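Long-range contacts in universal stress protein (Burkholderia pseudomallei, PDB 4WNY), which is of unknown biochemical role but, as a universal stress protein, probably takes part in the bacterium's response to adverse conditions: residues I8-L13 against I111-I116; A22-L27 against Q76-R81; P39-D44 against R69-D74; I116-H121 against S133-L138. One frame throughout, in Å; residues are numbered along the deposited sequence.

Contact 1 of 4, residues I8-L13 against I111-I116; sequences IILVAL and IGASLI
Leu-10 is the apolar centre of this contact, with three side chains of 111-116 set round it. Its CB rests on Ala-113 CB at 3.9 Å. At the fork, CD1 meets the terminal CD1 of Ile-111 (4.1 Å), the two side chains crossing at about a right angle, while CD2 lies alongside Ile-116 CG2. CG stands anti to the backbone N (chi1 -170°), which carries both methyls over toward these partners. Toward the start of the strand, Ile-8 extends the same patch by turning CG2 onto Ile-111 CG2 at 4.0 Å. On the other face of the sheet Ile-9 and Leu-115 run side by side, CG2 touching CD2 at 3.9 Å; there Leu-115 also packs on Leu-147 of the second subunit. The polar edge is backbone. Leu-10 N bonds to Leu-115 O (2.8 Å), and Ala-113 and Ile-116 each add a CA-H...O contact, to Ile-8 O and Leu-10 O. Where helix 100-111 ends, Gly-112 takes a positive phi of 95° and the chain swings round, so that Ser-114 N bonds to Ile-8 O at 3.1 Å. Ser-114 OG is held by Met-5 O instead. Strands 8-13 and 115-120 are thus parallel neighbours in the middle of the 3-2-1-4-5 sheet of the family. The backbone bonds set the register of this pairing, while apolar packing buries Ile-9, Leu-10, Leu-115 and Ile-116; the Ile-8 end, which seats the end of the preceding helix, is only partly covered.

Contact 2 of 4, residues A22-L27 against Q76-R81; sequences ALDAAL and QARMTR
Two neighbouring helices of the alpha/beta fold, 17-32 and 57-82, meet here chiefly through Arg-78, which reaches across to Leu-23, Asp-24 and Leu-27. The short segments run in the same general direction, 29° apart, and their axes come no nearer than 11.0 Å, so long side chains bridge the gap. Arg-78 lays its guanidinium over Leu-23: CD2 sits 3.4 Å above the plane, offset toward the rim and 3.5 Å from CZ. At the edge of the same group, in plane, NH1 faces Asp-24 OD1 at 2.7 Å. This salt bridge includes a weak, bent hydrogen bond (130° at the hydrogen), the carboxylate and guanidinium planes being 48° apart. NE pairs with Asp-74 and NH2 with Ser-20 OG, and these bonds fix the rotation of the guanidinium, with one face on the leucine. Nearer the root of the arginine, Leu-27 splits its methyls between two residues: CD1 presses on Arg-78 CB at 3.5 Å, and CD2 meets Met-79 CG at 3.8 Å, each pair of side chains crossing at about a right angle. Polar grip therefore lies on the outer side and apolar packing beneath. Further in, Leu-23 and Leu-27 continue onto Leu-37, and Met-79 onto Pro-39, so both helices lie on one face of the sheet, above strands 8-13 and 36-43.

Contact 3 of 4, residues P39-D44 against R69-D74; sequences PVYVVD and RRVLDD
Tyr-41 and Leu-72 lie where strand 39-43 runs almost exactly antiparallel to helix 69-74, the short axes 170° apart and approaching to 8.7 Å. The side chains that fill this space are all apolar where they touch. Leu-72 comes in tangentially from the helix and swings its end inward, CG anti to its own carbonyl carbon (chi1 -67°), so that CD2 settles on the strand backbone. There it lies 3.8 Å from Pro-39 O and 3.8 Å from Tyr-41 N, and 3.9 Å from Tyr-41 CB, with Pro-39 CB at the margin. Leu-72 thus packs one methyl against main chain, with CG and CD1 beside Tyr-41 CB. Val-71 takes the ring of Tyr-41 instead, its side chain crossing the tyrosine at about a right angle. Both of its branches take part: Val-71 CG1 is 4.0 Å from Tyr-41 CD1, and its CG2 is 4.1 Å from Tyr-41 CE1, an oblique approach along one flank of the ring. Val-43 CG2, from the strand itself, stands at the ring edge, in plane. The polar residues of this turn serve the helix surface, Arg-69 and Arg-70 both pairing with Glu-66, while Asp-74 reaches on to Arg-78. Strand 36-43, helix 57-82 and strand 89-92 follow one another as a beta-alpha-beta crossover, and the contact lies within it. Tyr-41 also packs on Phe-64 and Glu-67 of the helix and on Leu-90 of the next strand, Leu-72 on Pro-88, and Val-71 on Leu-13, while Val-40 points to the other face of the sheet, against Leu-10.

Contact 4 of 4, residues I116-H121 against S133-L138; sequences IVMGTH and SVAERL
Met-118 reaches out from the strand toward helix 134-138 and is met there by Leu-138, Ala-135 and Val-134. Its chain bends at the last torsion (chi3 -45°), which turns the methyl in between Ala-135 and Leu-138. Leu-138 lies obliquely against it, with CD1 only 3.4 Å from CE, a tight fit for two methyl carbons. The same CE rests on Ala-135, 3.6 Å from CA, where the small side chain lets the methionine come close to the helix backbone. The sulfur, Met-118 SD, lies against Leu-138 CD1 (3.6 Å) and, more loosely, Val-134 CG2 (4.0 Å). Either side of the methionine along the strand, two more residues touch the helix. Ile-116 sends CD1 across Leu-138 at about a right angle, 4.1 Å from CD2, and Thr-120 puts CG2 on Ala-135 CB at 3.7 Å. The threonine thus shows its methyl to the helix, while its OG1 makes a weak hydrogen bond to Ile-149 O of strand 146-150. Gly-119 and Ser-133 fit the first glycine and last serine of the G-2X-G-9X-G(S/T) motif that binds ATP in some relatives, though nucleotide binding here is not established. With carbon and sulfur alone at the interface, the strand and helix are joined by shape and exclusion of water, next to a loop, 122-132, that is not modelled.

In the fold
Strand 8-13 is the first strand, and contact 1 closes the longest loop when the chain returns at 111-116. Within that loop helix 17-32 leads to strand 36-43 and then to helix 57-82, whose residues 69-74 close contact 3 before residues 76-81 close contact 2; contact 3 is nested inside contact 2, and both inside contact 1. Contact 4 follows in series, sharing Ile-116 with contact 1 and closing a short loop over strand 115-120. Contact 3 ties helix 57-82 to strand 36-43, and contact 2 joins that helix to helix 17-32 on the same face, whereas contact 4 adds helix 134-141 on the other. Contact 1 joins the central strands between them.

Contact 1 of 4, residues I8-L13 against I111-I116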
loop_
_atom_site.group_PDB
_atom_site.type_symbol
_atom_site.label_atom_id
_atom_site.label_comp_id
_atom_site.label_asym_id
_atom_site.label_seq_id
_atom_site.Cartn_x
_atom_site.Cartn_y
_atom_site.Cartn_z
ATOM N N ILE A 8 9.035 -5.692 -9.276
ATOM C CA ILE A 8 8.011 -6.699 -9.531
ATOM C C ILE A 8 6.818 -6.540 -8.592
ATOM O O ILE A 8 6.944 -6.679 -7.374
ATOM C CB ILE A 8 8.582 -8.123 -9.398
ATOM C CG1 ILE A 8 9.633 -8.376 -10.482
ATOM C CG2 ILE A 8 7.467 -9.154 -9.492
ATOM C CD1 ILE A 8 10.379 -9.685 -10.320
ATOM N N ILE A 9 5.658 -6.251 -9.171
ATOM C CA ILE A 9 4.450 -6.012 -8.392
ATOM C C ILE A 9 3.449 -7.154 -8.528
ATOM O O ILE A 9 3.161 -7.615 -9.634
ATOM C CB ILE A 9 3.758 -4.706 -8.816
ATOM C CG1 ILE A 9 4.764 -3.550 -8.844
ATOM C CG2 ILE A 9 2.595 -4.397 -7.888
ATOM C CD1 ILE A 9 4.184 -2.256 -9.375
ATOM N N LEU A 10 2.914 -7.599 -7.397
ATOM C CA LEU A 10 1.908 -8.652 -7.379
ATOM C C LEU A 10 0.544 -8.070 -7.016
ATOM O O LEU A 10 0.424 -7.312 -6.056
ATOM C CB LEU A 10 2.311 -9.752 -6.389
ATOM C CG LEU A 10 1.534 -11.072 -6.346
ATOM C CD1 LEU A 10 2.428 -12.181 -5.820
ATOM C CD2 LEU A 10 0.290 -10.960 -5.481
ATOM N N VAL A 11 -0.480 -8.424 -7.788
ATOM C CA VAL A 11 -1.847 -7.992 -7.501
ATOM C C VAL A 11 -2.789 -9.197 -7.445
ATOM O O VAL A 11 -2.814 -10.026 -8.357
ATOM C CB VAL A 11 -2.351 -6.964 -8.545
ATOM C CG1 VAL A 11 -2.100 -7.460 -9.957
ATOM C CG2 VAL A 11 -3.827 -6.645 -8.331
ATOM N N ALA A 12 -3.548 -9.299 -6.359
ATOM C CA ALA A 12 -4.428 -10.444 -6.146
ATOM C C ALA A 12 -5.788 -10.240 -6.802
ATOM O O ALA A 12 -6.487 -9.268 -6.512
ATOM C CB ALA A 12 -4.596 -10.708 -4.656
ATOM N N LEU A 13 -6.160 -11.166 -7.680
ATOM C CA LEU A 13 -7.442 -11.096 -8.373
ATOM C C LEU A 13 -8.359 -12.252 -7.973
ATOM O O LEU A 13 -7.892 -13.340 -7.631
ATOM C CB LEU A 13 -7.227 -11.102 -9.889
ATOM C CG LEU A 13 -6.224 -10.089 -10.453
ATOM C CD1 LEU A 13 -6.098 -10.258 -11.957
ATOM C CD2 LEU A 13 -6.622 -8.662 -10.106
ATOM N N ILE A 111 7.965 -15.735 -6.602
ATOM C CA ILE A 111 7.994 -14.876 -7.782
ATOM C C ILE A 111 9.075 -13.806 -7.633
ATOM O O ILE A 111 9.707 -13.398 -8.610
ATOM C CB ILE A 111 6.616 -14.217 -8.025
ATOM C CG1 ILE A 111 5.605 -15.267 -8.495
ATOM C CG2 ILE A 111 6.713 -13.093 -9.047
ATOM C CD1 ILE A 111 4.173 -14.775 -8.504
ATOM N N GLY A 112 9.303 -13.375 -6.398
ATOM C CA GLY A 112 10.285 -12.344 -6.127
ATOM C C GLY A 112 9.633 -10.979 -6.056
ATOM O O GLY A 112 10.282 -9.956 -6.275
ATOM N N ALA A 113 8.339 -10.969 -5.750
ATOM C CA ALA A 113 7.589 -9.728 -5.642
ATOM C C ALA A 113 8.068 -8.907 -4.453
ATOM O O ALA A 113 8.356 -9.447 -3.385
ATOM C CB ALA A 113 6.099 -10.014 -5.523
ATOM N N SER A 114 8.160 -7.598 -4.651
ATOM C CA SER A 114 8.555 -6.689 -3.586
ATOM C C SER A 114 7.360 -5.856 -3.132
ATOM O O SER A 114 7.486 -4.980 -2.276
ATOM C CB SER A 114 9.695 -5.784 -4.051
ATOM O OG SER A 114 9.378 -5.166 -5.287
ATOM N N LEU A 115 6.199 -6.143 -3.712
ATOM C CA LEU A 115 4.970 -5.431 -3.382
ATOM C C LEU A 115 3.737 -6.269 -3.701
ATOM O O LEU A 115 3.669 -6.914 -4.746
ATOM C CB LEU A 115 4.900 -4.102 -4.139
ATOM C CG LEU A 115 3.608 -3.299 -3.966
ATOM C CD1 LEU A 115 3.437 -2.858 -2.517
ATOM C CD2 LEU A 115 3.587 -2.102 -4.908
ATOM N N ILE A 116 2.765 -6.251 -2.794
ATOM C CA ILE A 116 1.495 -6.930 -3.014
ATOM C C ILE A 116 0.348 -5.927 -3.044
ATOM O O ILE A 116 0.158 -5.158 -2.100
ATOM C CB ILE A 116 1.214 -7.982 -1.926
ATOM C CG1 ILE A 116 2.250 -9.104 -1.986
ATOM C CG2 ILE A 116 -0.192 -8.548 -2.080
ATOM C CD1 ILE A 116 2.044 -10.173 -0.935
#

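Contact 2 of 4, residues A22-L27 against Q76-R81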
loop_
_atom_site.group_PDB
_atom_site.type_symbol
_atom_site.label_atom_id
_atom_site.label_comp_id
_atom_site.label_asym_id
_atom_site.label_seq_id
_atom_site.Cartn_x
_atom_site.Cartn_y
_atom_site.Cartn_z
ATOM N N ALA A 22 -8.422 -2.797 -8.365
ATOM C CA ALA A 22 -7.067 -2.874 -7.835
ATOM C C ALA A 22 -6.065 -3.174 -8.944
ATOM O O ALA A 22 -4.926 -2.709 -8.907
ATOM C CB ALA A 22 -6.986 -3.928 -6.748
ATOM N N LEU A 23 -6.500 -3.959 -9.923
ATOM C CA LEU A 23 -5.671 -4.294 -11.072
ATOM C C LEU A 23 -5.350 -3.050 -11.892
ATOM O O LEU A 23 -4.215 -2.862 -12.332
ATOM C CB LEU A 23 -6.367 -5.337 -11.948
ATOM C CG LEU A 23 -5.703 -5.633 -13.294
ATOM C CD1 LEU A 23 -4.291 -6.153 -13.091
ATOM C CD2 LEU A 23 -6.529 -6.625 -14.096
ATOM N N ASP A 24 -6.356 -2.204 -12.091
ATOM C CA ASP A 24 -6.179 -0.960 -12.831
ATOM C C ASP A 24 -5.203 -0.033 -12.117
ATOM O O ASP A 24 -4.448 0.703 -12.754
ATOM C CB ASP A 24 -7.521 -0.254 -13.031
ATOM C CG ASP A 24 -8.422 -0.981 -14.011
ATOM O OD1 ASP A 24 -7.917 -1.843 -14.762
ATOM O OD2 ASP A 24 -9.635 -0.683 -14.035
ATOM N N ALA A 25 -5.225 -0.075 -10.788
ATOM C CA ALA A 25 -4.318 0.730 -9.982
ATOM C C ALA A 25 -2.903 0.162 -10.031
ATOM O O ALA A 25 -1.930 0.906 -10.152
ATOM C CB ALA A 25 -4.811 0.807 -8.547
ATOM N N ALA A 26 -2.802 -1.162 -9.938
ATOM C CA ALA A 26 -1.515 -1.845 -10.004
ATOM C C ALA A 26 -0.883 -1.673 -11.380
ATOM O O ALA A 26 0.332 -1.524 -11.499
ATOM C CB ALA A 26 -1.678 -3.321 -9.673
ATOM N N LEU A 27 -1.717 -1.691 -12.416
ATOM C CA LEU A 27 -1.251 -1.466 -13.779
ATOM C C LEU A 27 -0.689 -0.063 -13.942
ATOM O O LEU A 27 0.398 0.119 -14.490
ATOM C CB LEU A 27 -2.382 -1.687 -14.784
ATOM C CG LEU A 27 -2.374 -3.003 -15.556
ATOM C CD1 LEU A 27 -3.493 -3.009 -16.574
ATOM C CD2 LEU A 27 -1.036 -3.213 -16.239
ATOM N N GLN A 76 -3.914 -10.132 -18.592
ATOM C CA GLN A 76 -2.843 -10.135 -19.583
ATOM C C GLN A 76 -3.160 -9.179 -20.730
ATOM O O GLN A 76 -2.282 -8.468 -21.216
ATOM C CB GLN A 76 -2.613 -11.552 -20.121
ATOM C CG GLN A 76 -1.571 -11.643 -21.228
ATOM C CD GLN A 76 -0.208 -11.146 -20.792
ATOM O OE1 GLN A 76 0.176 -10.013 -21.089
ATOM N NE2 GLN A 76 0.535 -11.992 -20.087
ATOM N N ALA A 77 -4.424 -9.162 -21.148
ATOM C CA ALA A 77 -4.869 -8.280 -22.222
ATOM C C ALA A 77 -4.722 -6.811 -21.832
ATOM O O ALA A 77 -4.359 -5.972 -22.658
ATOM C CB ALA A 77 -6.311 -8.587 -22.594
ATOM N N ARG A 78 -5.011 -6.506 -20.571
ATOM C CA ARG A 78 -4.858 -5.149 -20.060
ATOM C C ARG A 78 -3.387 -4.748 -20.010
ATOM O O ARG A 78 -3.026 -3.626 -20.365
ATOM C CB ARG A 78 -5.478 -5.020 -18.669
ATOM C CG ARG A 78 -6.975 -5.261 -18.599
ATOM C CD ARG A 78 -7.510 -4.803 -17.250
ATOM N NE ARG A 78 -8.658 -5.586 -16.804
ATOM C CZ ARG A 78 -9.378 -5.301 -15.724
ATOM N NH1 ARG A 78 -9.073 -4.243 -14.983
ATOM N NH2 ARG A 78 -10.405 -6.070 -15.386
ATOM N N MET A 79 -2.541 -5.676 -19.567
ATOM C CA MET A 79 -1.103 -5.440 -19.488
ATOM C C MET A 79 -0.491 -5.219 -20.870
ATOM O O MET A 79 0.337 -4.326 -21.056
ATOM C CB MET A 79 -0.408 -6.613 -18.793
ATOM C CG MET A 79 -0.791 -6.795 -17.333
ATOM S SD MET A 79 -0.235 -8.376 -16.671
ATOM C CE MET A 79 1.529 -8.250 -16.951
ATOM N N THR A 80 -0.903 -6.038 -21.832
ATOM C CA THR A 80 -0.399 -5.945 -23.197
ATOM C C THR A 80 -0.697 -4.582 -23.819
ATOM O O THR A 80 0.185 -3.957 -24.412
ATOM C CB THR A 80 -0.994 -7.053 -24.085
ATOM O OG1 THR A 80 -0.560 -8.330 -23.600
ATOM C CG2 THR A 80 -0.550 -6.884 -25.533
ATOM N N ARG A 81 -1.937 -4.122 -23.674
ATOM C CA ARG A 81 -2.342 -2.815 -24.187
ATOM C C ARG A 81 -1.537 -1.683 -23.552
ATOM O O ARG A 81 -1.083 -0.770 -24.241
ATOM C CB ARG A 81 -3.840 -2.588 -23.953
ATOM C CG ARG A 81 -4.284 -1.134 -24.102
ATOM C CD ARG A 81 -5.792 -0.964 -23.935
ATOM N NE ARG A 81 -6.549 -1.547 -25.042
ATOM C CZ ARG A 81 -7.708 -1.072 -25.489
ATOM N NH1 ARG A 81 -8.248 0.003 -24.929
ATOM N NH2 ARG A 81 -8.328 -1.668 -26.499
#

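Contact 3 of 4, residues P39-D44 against R69-D74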
loop_
_atom_site.group_PDB
_atom_site.type_symbol
_atom_site.label_atom_id
_atom_site.label_comp_id
_atom_site.label_asym_id
_atom_site.label_seq_id
_atom_site.Cartn_x
_atom_site.Cartn_y
_atom_site.Cartn_z
ATOM N N PRO A 39 -0.208 -10.419 -11.912
ATOM C CA PRO A 39 -1.534 -10.707 -11.359
ATOM C C PRO A 39 -1.672 -12.175 -10.975
ATOM O O PRO A 39 -1.282 -13.045 -11.751
ATOM C CB PRO A 39 -2.486 -10.358 -12.513
ATOM C CG PRO A 39 -1.682 -9.503 -13.446
ATOM C CD PRO A 39 -0.281 -10.013 -13.324
ATOM N N VAL A 40 -2.212 -12.451 -9.795
ATOM C CA VAL A 40 -2.421 -13.835 -9.393
ATOM C C VAL A 40 -3.889 -14.100 -9.077
ATOM O O VAL A 40 -4.560 -13.293 -8.431
ATOM C CB VAL A 40 -1.551 -14.222 -8.171
ATOM C CG1 VAL A 40 -0.072 -14.081 -8.503
ATOM C CG2 VAL A 40 -1.907 -13.382 -6.960
ATOM N N TYR A 41 -4.387 -15.230 -9.566
ATOM C CA TYR A 41 -5.730 -15.682 -9.238
ATOM C C TYR A 41 -5.631 -16.824 -8.236
ATOM O O TYR A 41 -5.000 -17.844 -8.514
ATOM C CB TYR A 41 -6.484 -16.127 -10.494
ATOM C CG TYR A 41 -7.913 -16.554 -10.235
ATOM C CD1 TYR A 41 -8.958 -15.642 -10.320
ATOM C CD2 TYR A 41 -8.218 -17.870 -9.905
ATOM C CE1 TYR A 41 -10.266 -16.030 -10.083
ATOM C CE2 TYR A 41 -9.521 -18.265 -9.668
ATOM C CZ TYR A 41 -10.541 -17.344 -9.758
ATOM O OH TYR A 41 -11.837 -17.742 -9.521
ATOM N N VAL A 42 -6.252 -16.654 -7.076
ATOM C CA VAL A 42 -6.144 -17.638 -6.008
ATOM C C VAL A 42 -7.295 -18.636 -6.022
ATOM O O VAL A 42 -8.447 -18.272 -5.786
ATOM C CB VAL A 42 -6.097 -16.958 -4.623
ATOM N N VAL A 43 -6.980 -19.896 -6.301
ATOM C CA VAL A 43 -7.971 -20.961 -6.221
ATOM C C VAL A 43 -8.017 -21.512 -4.801
ATOM O O VAL A 43 -7.117 -22.235 -4.370
ATOM C CB VAL A 43 -7.670 -22.102 -7.209
ATOM C CG1 VAL A 43 -8.749 -23.171 -7.128
ATOM C CG2 VAL A 43 -7.557 -21.563 -8.623
ATOM N N ASP A 44 -9.075 -21.161 -4.079
ATOM C CA ASP A 44 -9.206 -21.538 -2.679
ATOM C C ASP A 44 -10.321 -22.559 -2.485
ATOM O O ASP A 44 -11.460 -22.206 -2.167
ATOM C CB ASP A 44 -9.456 -20.292 -1.824
ATOM C CG ASP A 44 -9.556 -20.603 -0.341
ATOM O OD1 ASP A 44 -9.147 -21.704 0.082
ATOM O OD2 ASP A 44 -10.043 -19.732 0.409
ATOM N N ARG A 69 -8.515 -18.782 -15.609
ATOM C CA ARG A 69 -8.008 -18.612 -16.967
ATOM C C ARG A 69 -8.584 -17.357 -17.612
ATOM O O ARG A 69 -7.850 -16.538 -18.162
ATOM C CB ARG A 69 -8.332 -19.834 -17.828
ATOM C CG ARG A 69 -7.943 -19.670 -19.291
ATOM C CD ARG A 69 -8.200 -20.936 -20.092
ATOM N NE ARG A 69 -9.544 -20.976 -20.661
ATOM C CZ ARG A 69 -9.867 -20.459 -21.843
ATOM N NH1 ARG A 69 -8.942 -19.857 -22.579
ATOM N NH2 ARG A 69 -11.112 -20.540 -22.289
ATOM N N ARG A 70 -9.903 -17.215 -17.529
ATOM C CA ARG A 70 -10.605 -16.073 -18.103
ATOM C C ARG A 70 -10.168 -14.762 -17.454
ATOM O O ARG A 70 -9.936 -13.768 -18.141
ATOM C CB ARG A 70 -12.117 -16.252 -17.951
ATOM C CG ARG A 70 -12.633 -17.605 -18.417
ATOM C CD ARG A 70 -12.584 -17.732 -19.929
ATOM N NE ARG A 70 -12.850 -19.098 -20.374
ATOM C CZ ARG A 70 -14.064 -19.628 -20.495
ATOM N NH1 ARG A 70 -15.140 -18.910 -20.197
ATOM N NH2 ARG A 70 -14.201 -20.879 -20.912
ATOM N N VAL A 71 -10.056 -14.771 -16.129
ATOM C CA VAL A 71 -9.660 -13.585 -15.375
ATOM C C VAL A 71 -8.217 -13.183 -15.670
ATOM O O VAL A 71 -7.921 -12.003 -15.870
ATOM C CB VAL A 71 -9.827 -13.809 -13.854
ATOM C CG1 VAL A 71 -9.150 -12.696 -13.061
ATOM C CG2 VAL A 71 -11.301 -13.911 -13.494
ATOM N N LEU A 72 -7.326 -14.169 -15.699
ATOM C CA LEU A 72 -5.911 -13.914 -15.954
ATOM C C LEU A 72 -5.655 -13.537 -17.408
ATOM O O LEU A 72 -4.706 -12.812 -17.707
ATOM C CB LEU A 72 -5.066 -15.133 -15.577
ATOM C CG LEU A 72 -5.025 -15.475 -14.086
ATOM C CD1 LEU A 72 -4.157 -16.702 -13.836
ATOM C CD2 LEU A 72 -4.535 -14.284 -13.275
ATOM N N ASP A 73 -6.496 -14.034 -18.311
ATOM C CA ASP A 73 -6.376 -13.684 -19.722
ATOM C C ASP A 73 -6.748 -12.223 -19.937
ATOM O O ASP A 73 -6.132 -11.527 -20.743
ATOM C CB ASP A 73 -7.256 -14.582 -20.593
ATOM C CG ASP A 73 -6.637 -15.945 -20.835
ATOM O OD1 ASP A 73 -5.450 -16.129 -20.491
ATOM O OD2 ASP A 73 -7.336 -16.829 -21.375
ATOM N N ASP A 74 -7.761 -11.769 -19.208
ATOM C CA ASP A 74 -8.180 -10.377 -19.259
ATOM C C ASP A 74 -7.112 -9.467 -18.667
ATOM O O ASP A 74 -6.860 -8.379 -19.179
ATOM C CB ASP A 74 -9.501 -10.183 -18.516
ATOM C CG ASP A 74 -9.875 -8.723 -18.373
ATOM O OD1 ASP A 74 -10.442 -8.156 -19.331
ATOM O OD2 ASP A 74 -9.606 -8.142 -17.299
#

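Contact 4 of 4, residues I116-H121 against S133-L138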
loop_
_atom_site.group_PDB
_atom_site.type_symbol
_atom_site.label_atom_id
_atom_site.label_comp_id
_atom_site.label_asym_id
_atom_site.label_seq_id
_atom_site.Cartn_x
_atom_site.Cartn_y
_atom_site.Cartn_z
ATOM N N ILE A 116 2.765 -6.251 -2.794
ATOM C CA ILE A 116 1.495 -6.930 -3.014
ATOM C C ILE A 116 0.348 -5.927 -3.044
ATOM O O ILE A 116 0.158 -5.158 -2.100
ATOM C CB ILE A 116 1.214 -7.982 -1.926
ATOM C CG1 ILE A 116 2.250 -9.104 -1.986
ATOM C CG2 ILE A 116 -0.192 -8.548 -2.080
ATOM C CD1 ILE A 116 2.044 -10.173 -0.935
ATOM N N VAL A 117 -0.415 -5.941 -4.130
ATOM C CA VAL A 117 -1.531 -5.021 -4.296
ATOM C C VAL A 117 -2.858 -5.748 -4.100
ATOM O O VAL A 117 -3.085 -6.802 -4.691
ATOM C CB VAL A 117 -1.496 -4.356 -5.687
ATOM C CG1 VAL A 117 -2.762 -3.546 -5.931
ATOM C CG2 VAL A 117 -0.255 -3.483 -5.821
ATOM N N MET A 118 -3.725 -5.187 -3.263
ATOM C CA MET A 118 -5.011 -5.806 -2.961
ATOM C C MET A 118 -6.166 -4.819 -3.029
ATOM O O MET A 118 -6.012 -3.643 -2.698
ATOM C CB MET A 118 -4.985 -6.442 -1.573
ATOM C CG MET A 118 -4.839 -7.949 -1.578
ATOM S SD MET A 118 -4.953 -8.589 0.097
ATOM C CE MET A 118 -3.897 -7.410 0.933
ATOM N N GLY A 119 -7.327 -5.310 -3.449
ATOM C CA GLY A 119 -8.542 -4.519 -3.417
ATOM C C GLY A 119 -9.262 -4.735 -2.101
ATOM O O GLY A 119 -9.354 -5.864 -1.619
ATOM N N THR A 120 -9.765 -3.656 -1.511
ATOM C CA THR A 120 -10.456 -3.747 -0.229
ATOM C C THR A 120 -11.791 -3.011 -0.256
ATOM O O THR A 120 -12.213 -2.504 -1.294
ATOM C CB THR A 120 -9.595 -3.182 0.920
ATOM O OG1 THR A 120 -9.184 -1.846 0.602
ATOM C CG2 THR A 120 -8.361 -4.044 1.141
ATOM N N HIS A 121 -12.455 -2.963 0.895
ATOM C CA HIS A 121 -13.733 -2.270 1.021
ATOM C C HIS A 121 -13.659 -1.160 2.061
ATOM O O HIS A 121 -13.948 -1.379 3.237
ATOM C CB HIS A 121 -14.845 -3.252 1.390
ATOM C CG HIS A 121 -15.337 -4.069 0.233
ATOM N ND1 HIS A 121 -14.490 -4.623 -0.697
ATOM C CD2 HIS A 121 -16.592 -4.422 -0.134
ATOM C CE1 HIS A 121 -15.202 -5.287 -1.595
ATOM N NE2 HIS A 121 -16.476 -5.179 -1.276
ATOM N N SER A 133 -10.252 -8.886 5.536
ATOM C CA SER A 133 -9.762 -9.922 6.439
ATOM C C SER A 133 -8.421 -10.461 5.954
ATOM O O SER A 133 -7.446 -10.488 6.704
ATOM C CB SER A 133 -10.784 -11.055 6.562
ATOM O OG SER A 133 -10.470 -11.911 7.649
ATOM N N VAL A 134 -8.379 -10.891 4.696
ATOM C CA VAL A 134 -7.132 -11.308 4.068
ATOM C C VAL A 134 -6.168 -10.124 4.027
ATOM O O VAL A 134 -4.962 -10.277 4.233
ATOM C CB VAL A 134 -7.372 -11.863 2.644
ATOM C CG1 VAL A 134 -8.370 -10.994 1.890
ATOM C CG2 VAL A 134 -6.061 -11.993 1.877
ATOM N N ALA A 135 -6.718 -8.937 3.787
ATOM C CA ALA A 135 -5.939 -7.709 3.822
ATOM C C ALA A 135 -5.462 -7.423 5.238
ATOM O O ALA A 135 -4.306 -7.054 5.452
ATOM C CB ALA A 135 -6.758 -6.546 3.292
ATOM N N GLU A 136 -6.359 -7.604 6.204
ATOM C CA GLU A 136 -6.020 -7.430 7.612
ATOM C C GLU A 136 -4.974 -8.450 8.041
ATOM O O GLU A 136 -4.144 -8.174 8.907
ATOM C CB GLU A 136 -7.270 -7.553 8.487
ATOM N N ARG A 137 -5.017 -9.629 7.427
ATOM C CA ARG A 137 -4.047 -10.680 7.708
ATOM C C ARG A 137 -2.660 -10.280 7.220
ATOM O O ARG A 137 -1.710 -10.230 8.000
ATOM C CB ARG A 137 -4.477 -11.996 7.058
ATOM N N LEU A 138 -2.562 -9.988 5.924
ATOM C CA LEU A 138 -1.310 -9.577 5.292
ATOM C C LEU A 138 -0.673 -8.372 5.979
ATOM O O LEU A 138 0.552 -8.263 6.044
ATOM C CB LEU A 138 -1.545 -9.267 3.810
ATOM C CG LEU A 138 -1.377 -10.447 2.848
ATOM C CD1 LEU A 138 -2.060 -10.208 1.533
ATOM C CD2 LEU A 138 0.083 -10.720 2.603
#